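PDB 4UUR: putative hemoglobin-like oxygen-binding protein from Pseudoalteromonas haloplanktis, which binds heme b and probably binds and carries oxygen at the heme iron. Local coordinates for residues Ala38-Asp43 and Ile65-Phe70; Arg106-Met110 and Ser133-Leu137; Pro24-Leu28 and Glu120-Leu126; Ala34-Ala38 and Phe70-Ser74. All coordinates share one frame; numbering follows the deposited sequence.

In the fold
From the N terminus, residues 24-28 open the widest loop, which contact 3 closes on the 120-126 turn. Contacts 4 and 1 follow within helix 31-45. Helix 63-76 returns past it, roughly antiparallel, so 65-70 closes contact 1 on 38-43 before 70-74 closes contact 4 on 34-38. Contact 1 thus nests in contact 4, which nests in contact 3. Contact 2 starts after contacts 1 and 4 have closed; it joins helices 103-120 and 124-141 and crosses contact 3. The two helix pairs meet at F41 and F69 on W109 and at L73 on F134; an R40-E120 salt bridge joins contacts 1 and 3. Contacts 1, 2 and 4 reach the heme.

Contact 1 (Ala38-Asp43 and Ile65-Phe70); sequences ANRFYD and IRQVFF. With HEM (protoporphyrin IX containing Fe), chain C.
NH1 of R66 is gripped by backbone and side chain of N39 together: it donates to N39 O at 2.9 Å and to N39 OD1 at 2.9 Å, each time on a lone pair in the carbonyl plane. D43 OD1 adds a salt bridge, short to R66 NH2 (2.6 Å) and weak to NH1. N39 O also accepts from D43 N within its own helix. An extended chain from CG to NE carries the guanidinium across to helix 31-45, where Y42 CB lies over the centre of one face, 3.6 Å above its plane. These bonds and the Y42 CB over its face restrict how it can turn. Deeper in, the Y42 ring has F41 CD2 over the centre of one face and I65 CG2 toward the rim of the other. Its edge turns to the face of F69 in an offset edge-to-face pair, planes at 78°, while Y42 OH comes 3.2 Å from I65 CG1. A38 sits at the edge of the F69 ring, and A38 CB meets F70 CB at 4.0 Å. Segments 38-43 and 65-70 run at 135° to each other, on helices 31-45 and 63-76; F41 and F69 touch helix 103-120, and I65 and F69 reach the heme.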
# COMPACT_ATOMS: atom_id res chain seq x y z
N ALA A 38 2.63 3.46 -5.46
CA ALA A 38 2.27 2.09 -5.70
C ALA A 38 3.46 1.37 -6.33
O ALA A 38 3.83 0.26 -5.93
CB ALA A 38 1.05 2.04 -6.63
N ASN A 39 4.06 2.01 -7.32
CA ASN A 39 5.14 1.41 -8.02
C ASN A 39 6.40 1.31 -7.23
O ASN A 39 7.07 0.32 -7.35
CB ASN A 39 5.39 2.05 -9.38
CG ASN A 39 4.40 1.56 -10.41
OD1 ASN A 39 4.24 0.37 -10.63
ND2 ASN A 39 3.67 2.47 -10.96
N ARG A 40 6.75 2.34 -6.49
CA ARG A 40 7.93 2.34 -5.62
C ARG A 40 7.81 1.25 -4.54
O ARG A 40 8.78 0.56 -4.24
CB ARG A 40 8.02 3.67 -4.92
CG ARG A 40 9.12 3.78 -3.85
CD ARG A 40 10.48 4.03 -4.44
NE ARG A 40 10.55 5.40 -4.91
CZ ARG A 40 11.62 5.95 -5.50
NH1 ARG A 40 12.73 5.27 -5.73
NH2 ARG A 40 11.56 7.20 -5.84
N PHE A 41 6.61 1.11 -3.98
CA PHE A 41 6.31 0.09 -2.96
C PHE A 41 6.69 -1.30 -3.45
O PHE A 41 7.43 -2.01 -2.78
CB PHE A 41 4.80 0.14 -2.60
CG PHE A 41 4.38 -0.89 -1.59
CD1 PHE A 41 4.86 -0.85 -0.29
CD2 PHE A 41 3.56 -1.92 -1.94
CE1 PHE A 41 4.50 -1.82 0.62
CE2 PHE A 41 3.18 -2.87 -1.02
CZ PHE A 41 3.63 -2.81 0.26
N TYR A 42 6.20 -1.69 -4.63
CA TYR A 42 6.47 -3.01 -5.18
C TYR A 42 7.90 -3.10 -5.69
O TYR A 42 8.52 -4.16 -5.66
CB TYR A 42 5.43 -3.30 -6.30
CG TYR A 42 4.05 -3.59 -5.70
CD1 TYR A 42 3.85 -4.69 -4.87
CD2 TYR A 42 2.98 -2.76 -5.93
CE1 TYR A 42 2.63 -4.93 -4.25
CE2 TYR A 42 1.73 -3.01 -5.36
CZ TYR A 42 1.55 -4.11 -4.51
OH TYR A 42 0.34 -4.38 -3.91
N ASP A 43 8.44 -1.99 -6.17
CA ASP A 43 9.81 -1.99 -6.63
C ASP A 43 10.77 -2.38 -5.53
O ASP A 43 11.71 -3.16 -5.75
CB ASP A 43 10.15 -0.62 -7.18
CG ASP A 43 9.72 -0.46 -8.65
OD1 ASP A 43 9.25 -1.44 -9.27
OD2 ASP A 43 9.91 0.65 -9.18
N ILE A 65 -1.42 -6.28 -9.85
CA ILE A 65 -1.48 -5.79 -8.47
C ILE A 65 -0.89 -4.36 -8.35
O ILE A 65 -1.35 -3.57 -7.52
CB ILE A 65 -0.80 -6.77 -7.48
CG1 ILE A 65 -1.04 -6.35 -6.05
CG2 ILE A 65 0.70 -6.83 -7.68
CD1 ILE A 65 -2.49 -6.26 -5.68
N ARG A 66 0.14 -4.05 -9.15
CA ARG A 66 0.61 -2.68 -9.22
C ARG A 66 -0.57 -1.73 -9.56
O ARG A 66 -0.79 -0.72 -8.86
CB ARG A 66 1.71 -2.54 -10.25
CG ARG A 66 3.04 -3.05 -9.78
CD ARG A 66 4.07 -2.95 -10.91
NE ARG A 66 5.38 -3.44 -10.51
CZ ARG A 66 6.33 -2.74 -9.86
NH1 ARG A 66 6.18 -1.47 -9.50
NH2 ARG A 66 7.47 -3.30 -9.57
N GLN A 67 -1.30 -2.08 -10.62
CA GLN A 67 -2.43 -1.30 -11.12
C GLN A 67 -3.57 -1.26 -10.10
O GLN A 67 -4.09 -0.21 -9.77
CB GLN A 67 -2.89 -1.89 -12.45
CG GLN A 67 -4.19 -1.34 -13.05
CD GLN A 67 -4.14 0.16 -13.32
OE1 GLN A 67 -3.16 0.69 -13.87
NE2 GLN A 67 -5.19 0.85 -12.91
N VAL A 68 -3.93 -2.42 -9.57
CA VAL A 68 -5.00 -2.48 -8.57
C VAL A 68 -4.67 -1.66 -7.34
O VAL A 68 -5.50 -0.89 -6.88
CB VAL A 68 -5.32 -3.93 -8.17
CG1 VAL A 68 -6.24 -3.98 -6.96
CG2 VAL A 68 -5.99 -4.63 -9.33
N PHE A 69 -3.47 -1.83 -6.78
CA PHE A 69 -3.08 -1.07 -5.59
C PHE A 69 -3.15 0.43 -5.88
O PHE A 69 -3.58 1.18 -5.04
CB PHE A 69 -1.67 -1.43 -5.14
CG PHE A 69 -1.28 -0.84 -3.81
CD1 PHE A 69 -2.04 -1.05 -2.68
CD2 PHE A 69 -0.11 -0.16 -3.66
CE1 PHE A 69 -1.69 -0.52 -1.45
CE2 PHE A 69 0.30 0.31 -2.45
CZ PHE A 69 -0.50 0.15 -1.33
N PHE A 70 -2.71 0.85 -7.07
CA PHE A 70 -2.83 2.26 -7.48
C PHE A 70 -4.29 2.73 -7.43
O PHE A 70 -4.61 3.75 -6.79
CB PHE A 70 -2.28 2.46 -8.88
CG PHE A 70 -2.84 3.66 -9.59
CD1 PHE A 70 -2.54 4.95 -9.15
CD2 PHE A 70 -3.64 3.51 -10.72
CE1 PHE A 70 -3.05 6.06 -9.81
CE2 PHE A 70 -4.16 4.62 -11.38
CZ PHE A 70 -3.87 5.89 -10.92
CHA HEM C . -3.82 -7.66 -2.17
CHB HEM C . -0.57 -9.11 1.16
CHC HEM C . -1.67 -5.15 3.75
CHD HEM C . -4.05 -3.40 -0.01
C1A HEM C . -2.87 -8.40 -1.48
C2A HEM C . -2.36 -9.63 -1.91
C3A HEM C . -1.43 -10.01 -0.99
C4A HEM C . -1.38 -9.05 0.04
CMA HEM C . -0.60 -11.29 -1.03
CAA HEM C . -2.73 -10.41 -3.15
CBA HEM C . -2.54 -9.61 -4.44
CGA HEM C . -2.16 -10.42 -5.66
O1A HEM C . -1.08 -11.02 -5.82
O2A HEM C . -2.98 -10.44 -6.59
C1B HEM C . -0.63 -8.15 2.18
C2B HEM C . -0.01 -8.30 3.46
C3B HEM C . -0.33 -7.19 4.20
C4B HEM C . -1.21 -6.40 3.34
CMB HEM C . 0.88 -9.47 3.83
CAB HEM C . -0.07 -6.67 5.58
CBB HEM C . 0.47 -7.41 6.49
C1C HEM C . -2.35 -4.25 2.93
C2C HEM C . -2.66 -2.92 3.23
C3C HEM C . -3.36 -2.44 2.15
C4C HEM C . -3.43 -3.48 1.20
CMC HEM C . -2.31 -2.21 4.53
CAC HEM C . -3.92 -1.09 1.88
CBC HEM C . -3.65 -0.05 2.65
C1D HEM C . -4.19 -4.47 -0.83
C2D HEM C . -5.03 -4.38 -2.02
C3D HEM C . -4.96 -5.56 -2.61
C4D HEM C . -4.09 -6.37 -1.78
CMD HEM C . -5.86 -3.23 -2.52
CAD HEM C . -5.72 -5.99 -3.86
CBD HEM C . -6.96 -6.71 -3.34
CGD HEM C . -7.93 -7.16 -4.44
O1D HEM C . -7.65 -7.09 -5.64
O2D HEM C . -9.06 -7.63 -4.16
NA HEM C . -2.22 -8.04 -0.30
NB HEM C . -1.31 -7.02 2.18
NC HEM C . -2.79 -4.55 1.70
ND HEM C . -3.60 -5.64 -0.75
FE HEM C . -2.52 -6.30 0.65
O HOH W 1 -0.78 -5.49 -0.41

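Contact 2 (Arg106-Met110 and Ser133-Leu137); sequences RDQWM and SFGQL. With HEM (protoporphyrin IX containing Fe), chain C.
The apolar contacts begin with W109, whose CH2 lies 3.8 Å from F134 CD1; F134 comes in near the plane of the indole, and the two side chains cross at about a right angle. M110 bends at chi2 and chi3 (-48° and -67°), which brings its tip back over the backbone of helix 124-141: CE rests 3.5 Å from G135 N, and SD is 3.9 Å from F134 CB. Both SD and CE of M110 thus lie against the G135 backbone. Among polar groups, R106 NH1 lies 2.7 Å from G135 O, near the guanidinium plane, and has a weak hydrogen bond to S139 OG. M110 CG covers part of one face of this guanidinium. Heme contacts come next. W109 lays a face on the porphyrin, with CHC 3.3 Å above the indole plane, while its NE1 donates in the ring plane to the iron-bound water at 3.0 Å. A leucine in place of W109 would probably leave that water without its N-H donor and open a gap over the porphyrin. F134 and L137 meet the vinyl carbon CBC, and R106 the other vinyl. Segments 106-110 and 133-137 run nearly antiparallel, at 156°; their helices form one of the two antiparallel pairs of the 2-on-2 truncated-globin sandwich, with this tryptophan in the distal heme site as in other group II members.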
# COMPACT_ATOMS: atom_id res chain seq x y z
N ARG A 106 3.15 -8.25 8.45
CA ARG A 106 2.75 -6.88 8.64
C ARG A 106 3.95 -5.91 8.71
O ARG A 106 3.92 -4.84 8.10
CB ARG A 106 1.94 -6.71 9.90
CG ARG A 106 1.12 -5.42 9.88
CD ARG A 106 1.17 -4.62 11.19
NE ARG A 106 2.42 -3.88 11.35
CZ ARG A 106 2.55 -2.58 11.64
NH1 ARG A 106 1.52 -1.76 11.85
NH2 ARG A 106 3.77 -2.10 11.72
N ASP A 107 4.99 -6.30 9.43
CA ASP A 107 6.16 -5.44 9.60
C ASP A 107 6.95 -5.29 8.31
O ASP A 107 7.44 -4.21 8.02
CB ASP A 107 7.08 -5.98 10.70
CG ASP A 107 6.48 -5.88 12.09
OD1 ASP A 107 5.64 -5.01 12.37
OD2 ASP A 107 6.88 -6.70 12.92
N GLN A 108 7.09 -6.40 7.56
CA GLN A 108 7.63 -6.37 6.20
C GLN A 108 6.88 -5.43 5.25
O GLN A 108 7.52 -4.74 4.44
CB GLN A 108 7.60 -7.76 5.59
CG GLN A 108 8.70 -8.65 6.14
CD GLN A 108 8.55 -10.08 5.65
OE1 GLN A 108 8.53 -10.33 4.47
NE2 GLN A 108 8.42 -11.00 6.57
N TRP A 109 5.54 -5.46 5.31
CA TRP A 109 4.69 -4.58 4.52
C TRP A 109 4.92 -3.13 4.93
O TRP A 109 5.07 -2.26 4.06
CB TRP A 109 3.22 -4.90 4.74
CG TRP A 109 2.32 -4.46 3.66
CD1 TRP A 109 1.82 -5.24 2.66
CD2 TRP A 109 1.81 -3.15 3.44
NE1 TRP A 109 0.99 -4.51 1.85
CE2 TRP A 109 0.96 -3.22 2.31
CE3 TRP A 109 1.93 -1.94 4.11
CZ2 TRP A 109 0.29 -2.10 1.82
CZ3 TRP A 109 1.22 -0.83 3.60
CH2 TRP A 109 0.44 -0.92 2.50
N MET A 110 4.92 -2.86 6.25
CA MET A 110 5.21 -1.49 6.71
C MET A 110 6.61 -0.97 6.40
O MET A 110 6.78 0.17 5.98
CB MET A 110 4.90 -1.32 8.18
CG MET A 110 3.41 -1.17 8.42
SD MET A 110 2.58 0.03 7.35
CE MET A 110 3.35 1.53 7.98
N SER A 133 -1.50 5.99 9.49
CA SER A 133 -2.75 5.45 8.95
C SER A 133 -2.61 4.11 8.15
O SER A 133 -3.44 3.18 8.29
CB SER A 133 -3.50 6.52 8.19
OG SER A 133 -2.81 6.93 7.04
N PHE A 134 -1.54 3.99 7.37
CA PHE A 134 -1.12 2.67 6.83
C PHE A 134 -0.78 1.69 7.95
O PHE A 134 -1.17 0.54 7.89
CB PHE A 134 0.14 2.77 5.91
CG PHE A 134 -0.15 3.26 4.51
CD1 PHE A 134 -0.90 2.50 3.62
CD2 PHE A 134 0.37 4.46 4.06
CE1 PHE A 134 -1.16 2.94 2.34
CE2 PHE A 134 0.09 4.91 2.78
CZ PHE A 134 -0.65 4.16 1.91
N GLY A 135 0.01 2.12 8.92
CA GLY A 135 0.40 1.28 10.06
C GLY A 135 -0.81 0.62 10.74
O GLY A 135 -0.76 -0.54 11.15
N GLN A 136 -1.89 1.36 10.85
CA GLN A 136 -3.11 0.84 11.45
C GLN A 136 -3.83 -0.16 10.54
O GLN A 136 -4.13 -1.27 10.98
CB GLN A 136 -4.06 1.99 11.82
CG GLN A 136 -3.86 2.49 13.24
CD GLN A 136 -4.60 3.78 13.54
OE1 GLN A 136 -5.28 4.36 12.69
NE2 GLN A 136 -4.46 4.24 14.77
N LEU A 137 -4.11 0.23 9.30
CA LEU A 137 -4.62 -0.69 8.28
C LEU A 137 -3.85 -2.02 8.22
O LEU A 137 -4.46 -3.08 8.28
CB LEU A 137 -4.62 -0.05 6.91
CG LEU A 137 -5.97 0.53 6.55
CD1 LEU A 137 -5.94 1.09 5.12
CD2 LEU A 137 -7.04 -0.56 6.69
CHA HEM C . -3.82 -7.66 -2.17
CHB HEM C . -0.57 -9.11 1.16
CHC HEM C . -1.67 -5.15 3.75
CHD HEM C . -4.05 -3.40 -0.01
C1A HEM C . -2.87 -8.40 -1.48
C2A HEM C . -2.36 -9.63 -1.91
C3A HEM C . -1.43 -10.01 -0.99
C4A HEM C . -1.38 -9.05 0.04
CMA HEM C . -0.60 -11.29 -1.03
CAA HEM C . -2.73 -10.41 -3.15
CBA HEM C . -2.54 -9.61 -4.44
CGA HEM C . -2.16 -10.42 -5.66
O1A HEM C . -1.08 -11.02 -5.82
O2A HEM C . -2.98 -10.44 -6.59
C1B HEM C . -0.63 -8.15 2.18
C2B HEM C . -0.01 -8.30 3.46
C3B HEM C . -0.33 -7.19 4.20
C4B HEM C . -1.21 -6.40 3.34
CMB HEM C . 0.88 -9.47 3.83
CAB HEM C . -0.07 -6.67 5.58
CBB HEM C . 0.47 -7.41 6.49
C1C HEM C . -2.35 -4.25 2.93
C2C HEM C . -2.66 -2.92 3.23
C3C HEM C . -3.36 -2.44 2.15
C4C HEM C . -3.43 -3.48 1.20
CMC HEM C . -2.31 -2.21 4.53
CAC HEM C . -3.92 -1.09 1.88
CBC HEM C . -3.65 -0.05 2.65
C1D HEM C . -4.19 -4.47 -0.83
C2D HEM C . -5.03 -4.38 -2.02
C3D HEM C . -4.96 -5.56 -2.61
C4D HEM C . -4.09 -6.37 -1.78
CMD HEM C . -5.86 -3.23 -2.52
CAD HEM C . -5.72 -5.99 -3.86
CBD HEM C . -6.96 -6.71 -3.34
CGD HEM C . -7.93 -7.16 -4.44
O1D HEM C . -7.65 -7.09 -5.64
O2D HEM C . -9.06 -7.63 -4.16
NA HEM C . -2.22 -8.04 -0.30
NB HEM C . -1.31 -7.02 2.18
NC HEM C . -2.79 -4.55 1.70
ND HEM C . -3.60 -5.64 -0.75
FE HEM C . -2.52 -6.30 0.65
O HOH W 1 -0.78 -5.49 -0.41

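Contact 3 (Pro24-Leu28 and Glu120-Leu126); sequences PYEIL and EVDNPLL
The short N-terminal helix 24-27 packs here on the turn that joins the last two long helices of the globin fold, and L126 takes the central part. With its CG anti to the backbone N (chi1 -171°), L126 forks between two neighbours: CD1 lies 3.8 Å from P24 CG, and CD2 meets I27 CG2 tip to tip at 3.3 Å, tighter than a usual carbon contact. L28 stands beside it, its CD2 set 3.6 Å from both V121 CG1 and V121 CG2. N123 joins at the border, where its ND2 faces I27 CG2 from 4.1 Å. N123 is the N-cap residue of helix 124-141; its OD1 accepts from L125 N (2.9 Å) in the carbonyl plane and from L126 N (3.2 Å) from above it. Replacing N123 by an alanine is likely to leave these two N-H groups without their side-chain acceptor, and the start of the helix that carries L126 less firmly set. Between the segments the chemistry is mostly aliphatic, with the N123 amide at its edge, consistent with a modest apolar contact near the surface, held by van der Waals fit, while the polar bonds of N123 order the turn.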
# COMPACT_ATOMS: atom_id res chain seq x y z
N PRO A 24 -4.68 14.41 0.75
CA PRO A 24 -3.42 13.74 0.47
C PRO A 24 -3.19 13.56 -1.02
O PRO A 24 -2.10 13.82 -1.53
CB PRO A 24 -3.59 12.40 1.19
CG PRO A 24 -4.38 12.76 2.38
CD PRO A 24 -5.41 13.73 1.84
N TYR A 25 -4.22 13.16 -1.74
CA TYR A 25 -4.15 13.05 -3.19
C TYR A 25 -3.68 14.34 -3.80
O TYR A 25 -2.82 14.34 -4.68
CB TYR A 25 -5.51 12.69 -3.73
CG TYR A 25 -5.57 12.42 -5.21
CD1 TYR A 25 -5.17 11.18 -5.70
CD2 TYR A 25 -6.08 13.36 -6.10
CE1 TYR A 25 -5.24 10.89 -7.04
CE2 TYR A 25 -6.16 13.08 -7.45
CZ TYR A 25 -5.74 11.84 -7.91
OH TYR A 25 -5.78 11.53 -9.24
N GLU A 26 -4.25 15.45 -3.34
CA GLU A 26 -3.91 16.76 -3.95
C GLU A 26 -2.46 17.15 -3.64
O GLU A 26 -1.72 17.49 -4.54
CB GLU A 26 -4.89 17.86 -3.51
CG GLU A 26 -6.30 17.75 -4.09
CD GLU A 26 -7.34 18.67 -3.39
OE1 GLU A 26 -7.51 18.63 -2.13
OE2 GLU A 26 -8.00 19.45 -4.13
N ILE A 27 -2.10 17.05 -2.37
CA ILE A 27 -0.79 17.38 -1.88
C ILE A 27 0.31 16.58 -2.59
O ILE A 27 1.33 17.13 -2.96
CB ILE A 27 -0.72 17.13 -0.35
CG1 ILE A 27 -1.65 18.10 0.37
CG2 ILE A 27 0.72 17.29 0.18
CD1 ILE A 27 -1.82 17.79 1.84
N LEU A 28 0.08 15.28 -2.81
CA LEU A 28 1.03 14.39 -3.51
C LEU A 28 1.04 14.50 -5.04
O LEU A 28 1.72 13.72 -5.68
CB LEU A 28 0.74 12.94 -3.14
CG LEU A 28 0.81 12.66 -1.65
CD1 LEU A 28 0.01 11.42 -1.36
CD2 LEU A 28 2.25 12.53 -1.17
N GLU A 120 8.74 9.49 -1.24
CA GLU A 120 7.70 10.03 -2.18
C GLU A 120 6.99 11.22 -1.62
O GLU A 120 6.39 11.98 -2.36
CB GLU A 120 6.65 8.96 -2.60
CG GLU A 120 7.22 7.81 -3.42
CD GLU A 120 7.74 8.24 -4.80
OE1 GLU A 120 7.14 9.16 -5.43
OE2 GLU A 120 8.75 7.68 -5.29
N VAL A 121 7.00 11.37 -0.31
CA VAL A 121 6.22 12.41 0.33
C VAL A 121 7.16 13.44 0.96
O VAL A 121 7.82 13.17 1.98
CB VAL A 121 5.27 11.84 1.38
CG1 VAL A 121 4.25 12.91 1.83
CG2 VAL A 121 4.55 10.61 0.87
N ASP A 122 7.21 14.61 0.34
CA ASP A 122 8.13 15.64 0.79
C ASP A 122 7.57 16.48 1.96
O ASP A 122 8.36 16.91 2.80
CB ASP A 122 8.67 16.49 -0.36
CG ASP A 122 7.60 17.23 -1.11
OD1 ASP A 122 6.63 17.69 -0.47
OD2 ASP A 122 7.75 17.36 -2.34
N ASN A 123 6.25 16.66 2.05
CA ASN A 123 5.60 17.21 3.25
C ASN A 123 5.81 16.33 4.49
O ASN A 123 5.28 15.22 4.52
CB ASN A 123 4.10 17.29 2.98
CG ASN A 123 3.35 18.06 4.04
OD1 ASN A 123 3.60 17.93 5.21
ND2 ASN A 123 2.42 18.86 3.60
N PRO A 124 6.54 16.79 5.52
CA PRO A 124 6.79 15.84 6.63
C PRO A 124 5.57 15.58 7.51
O PRO A 124 5.52 14.59 8.21
CB PRO A 124 7.91 16.48 7.42
CG PRO A 124 8.53 17.43 6.46
CD PRO A 124 7.42 17.96 5.63
N LEU A 125 4.57 16.44 7.46
CA LEU A 125 3.38 16.23 8.28
C LEU A 125 2.53 15.13 7.64
O LEU A 125 2.28 14.08 8.27
CB LEU A 125 2.60 17.54 8.45
CG LEU A 125 3.34 18.65 9.23
CD1 LEU A 125 2.42 19.83 9.47
CD2 LEU A 125 3.94 18.14 10.55
N LEU A 126 2.13 15.35 6.39
CA LEU A 126 1.46 14.32 5.57
C LEU A 126 2.18 12.95 5.65
O LEU A 126 1.54 11.89 5.83
CB LEU A 126 1.33 14.79 4.12
CG LEU A 126 0.47 13.92 3.22
CD1 LEU A 126 -0.96 13.80 3.69
CD2 LEU A 126 0.45 14.50 1.84

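Contact 4 (Ala34-Ala38 and Phe70-Ser74); sequences ALAIA and FEFLS. With HEM (protoporphyrin IX containing Fe), chain C.
L35 CD2 lies over one face of the F70 ring, 3.9 Å from its centroid, a CH-pi contact displaced toward the rim. The leucine chi1 is -110°, off the staggered values, and CD2 ends over the ring. The first torsion of F70, 156°, falls short of fully trans and lays the ring along helix 31-45: CD1 comes 3.5 Å from L35 N, and A34 CB meets the ring edge at CE1, 3.8 Å away. One turn on, L73 points into the groove between the helices. With CG set beside the backbone N and the chain extended at chi2, its CD1 reaches I37 CG2 (3.7 Å), the two side chains crossing at about a right angle, and also touches A34 O and A38. The methyl groups of A34 and A38 both face helix 63-76, consistent with small side chains letting the helices come close. F72 turns to the far side of its helix, where CE2 sits 3.6 Å from heme CAC and the ring stacks on W76. L73 also continues toward F134 of helix 124-141. The segments cross at 133°, roughly antiparallel, their axes 8.8 Å apart; such a pair, packed through alanines and with its second helix lining the heme, is the B/E pair of the 2-on-2 truncated-globin fold.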
# COMPACT_ATOMS: atom_id res chain seq x y z
N ALA A 34 0.05 9.03 -6.74
CA ALA A 34 -0.46 7.71 -6.34
C ALA A 34 0.24 6.58 -7.10
O ALA A 34 0.68 5.61 -6.50
CB ALA A 34 -1.94 7.64 -6.59
N LEU A 35 0.35 6.73 -8.42
CA LEU A 35 1.12 5.79 -9.25
C LEU A 35 2.53 5.58 -8.73
O LEU A 35 2.95 4.45 -8.59
CB LEU A 35 1.24 6.21 -10.69
CG LEU A 35 0.49 5.44 -11.79
CD1 LEU A 35 1.22 5.65 -13.13
CD2 LEU A 35 0.30 3.95 -11.49
N ALA A 36 3.25 6.67 -8.46
CA ALA A 36 4.64 6.58 -7.99
C ALA A 36 4.77 5.87 -6.67
O ALA A 36 5.72 5.17 -6.47
CB ALA A 36 5.31 7.95 -7.91
N ILE A 37 3.83 6.06 -5.75
CA ILE A 37 3.84 5.32 -4.48
C ILE A 37 3.61 3.79 -4.65
O ILE A 37 4.31 2.94 -4.04
CB ILE A 37 2.81 5.92 -3.51
CG1 ILE A 37 3.31 7.30 -3.07
CG2 ILE A 37 2.56 5.01 -2.29
CD1 ILE A 37 2.36 8.06 -2.17
N ALA A 38 2.63 3.46 -5.46
CA ALA A 38 2.27 2.09 -5.70
C ALA A 38 3.46 1.37 -6.33
O ALA A 38 3.83 0.26 -5.93
CB ALA A 38 1.05 2.04 -6.63
N PHE A 70 -2.71 0.85 -7.07
CA PHE A 70 -2.83 2.26 -7.48
C PHE A 70 -4.29 2.73 -7.43
O PHE A 70 -4.61 3.75 -6.79
CB PHE A 70 -2.28 2.46 -8.88
CG PHE A 70 -2.84 3.66 -9.59
CD1 PHE A 70 -2.54 4.95 -9.15
CD2 PHE A 70 -3.64 3.51 -10.72
CE1 PHE A 70 -3.05 6.06 -9.81
CE2 PHE A 70 -4.16 4.62 -11.38
CZ PHE A 70 -3.87 5.89 -10.92
N GLU A 71 -5.16 1.98 -8.12
CA GLU A 71 -6.59 2.22 -8.12
C GLU A 71 -7.07 2.39 -6.72
O GLU A 71 -7.86 3.29 -6.44
CB GLU A 71 -7.36 1.07 -8.78
CG GLU A 71 -7.36 1.13 -10.30
CD GLU A 71 -7.51 -0.24 -10.97
OE1 GLU A 71 -8.08 -1.22 -10.42
OE2 GLU A 71 -7.01 -0.34 -12.09
N PHE A 72 -6.57 1.57 -5.80
CA PHE A 72 -7.00 1.70 -4.39
C PHE A 72 -6.54 3.00 -3.78
O PHE A 72 -7.34 3.71 -3.16
CB PHE A 72 -6.56 0.55 -3.52
CG PHE A 72 -6.73 0.79 -2.06
CD1 PHE A 72 -7.98 0.65 -1.46
CD2 PHE A 72 -5.63 1.16 -1.27
CE1 PHE A 72 -8.12 0.86 -0.09
CE2 PHE A 72 -5.75 1.36 0.07
CZ PHE A 72 -7.00 1.22 0.68
N LEU A 73 -5.26 3.30 -4.00
CA LEU A 73 -4.65 4.54 -3.47
C LEU A 73 -5.32 5.80 -4.01
O LEU A 73 -5.52 6.73 -3.27
CB LEU A 73 -3.14 4.60 -3.75
CG LEU A 73 -2.31 3.65 -2.91
CD1 LEU A 73 -0.83 3.81 -3.26
CD2 LEU A 73 -2.57 3.87 -1.45
N SER A 74 -5.68 5.84 -5.29
CA SER A 74 -6.37 7.03 -5.77
C SER A 74 -7.59 7.41 -4.91
O SER A 74 -7.74 8.56 -4.57
CB SER A 74 -6.78 6.90 -7.22
OG SER A 74 -7.71 7.95 -7.51
CHA HEM C . -3.82 -7.66 -2.17
CHB HEM C . -0.57 -9.11 1.16
CHC HEM C . -1.67 -5.15 3.75
CHD HEM C . -4.05 -3.40 -0.01
C1A HEM C . -2.87 -8.40 -1.48
C2A HEM C . -2.36 -9.63 -1.91
C3A HEM C . -1.43 -10.01 -0.99
C4A HEM C . -1.38 -9.05 0.04
CMA HEM C . -0.60 -11.29 -1.03
CAA HEM C . -2.73 -10.41 -3.15
CBA HEM C . -2.54 -9.61 -4.44
CGA HEM C . -2.16 -10.42 -5.66
O1A HEM C . -1.08 -11.02 -5.82
O2A HEM C . -2.98 -10.44 -6.59
C1B HEM C . -0.63 -8.15 2.18
C2B HEM C . -0.01 -8.30 3.46
C3B HEM C . -0.33 -7.19 4.20
C4B HEM C . -1.21 -6.40 3.34
CMB HEM C . 0.88 -9.47 3.83
CAB HEM C . -0.07 -6.67 5.58
CBB HEM C . 0.47 -7.41 6.49
C1C HEM C . -2.35 -4.25 2.93
C2C HEM C . -2.66 -2.92 3.23
C3C HEM C . -3.36 -2.44 2.15
C4C HEM C . -3.43 -3.48 1.20
CMC HEM C . -2.31 -2.21 4.53
CAC HEM C . -3.92 -1.09 1.88
CBC HEM C . -3.65 -0.05 2.65
C1D HEM C . -4.19 -4.47 -0.83
C2D HEM C . -5.03 -4.38 -2.02
C3D HEM C . -4.96 -5.56 -2.61
C4D HEM C . -4.09 -6.37 -1.78
CMD HEM C . -5.86 -3.23 -2.52
CAD HEM C . -5.72 -5.99 -3.86
CBD HEM C . -6.96 -6.71 -3.34
CGD HEM C . -7.93 -7.16 -4.44
O1D HEM C . -7.65 -7.09 -5.64
O2D HEM C . -9.06 -7.63 -4.16
NA HEM C . -2.22 -8.04 -0.30
NB HEM C . -1.31 -7.02 2.18
NC HEM C . -2.79 -4.55 1.70
ND HEM C . -3.60 -5.64 -0.75
FE HEM C . -2.52 -6.30 0.65
O HOH W 1 -0.78 -5.49 -0.41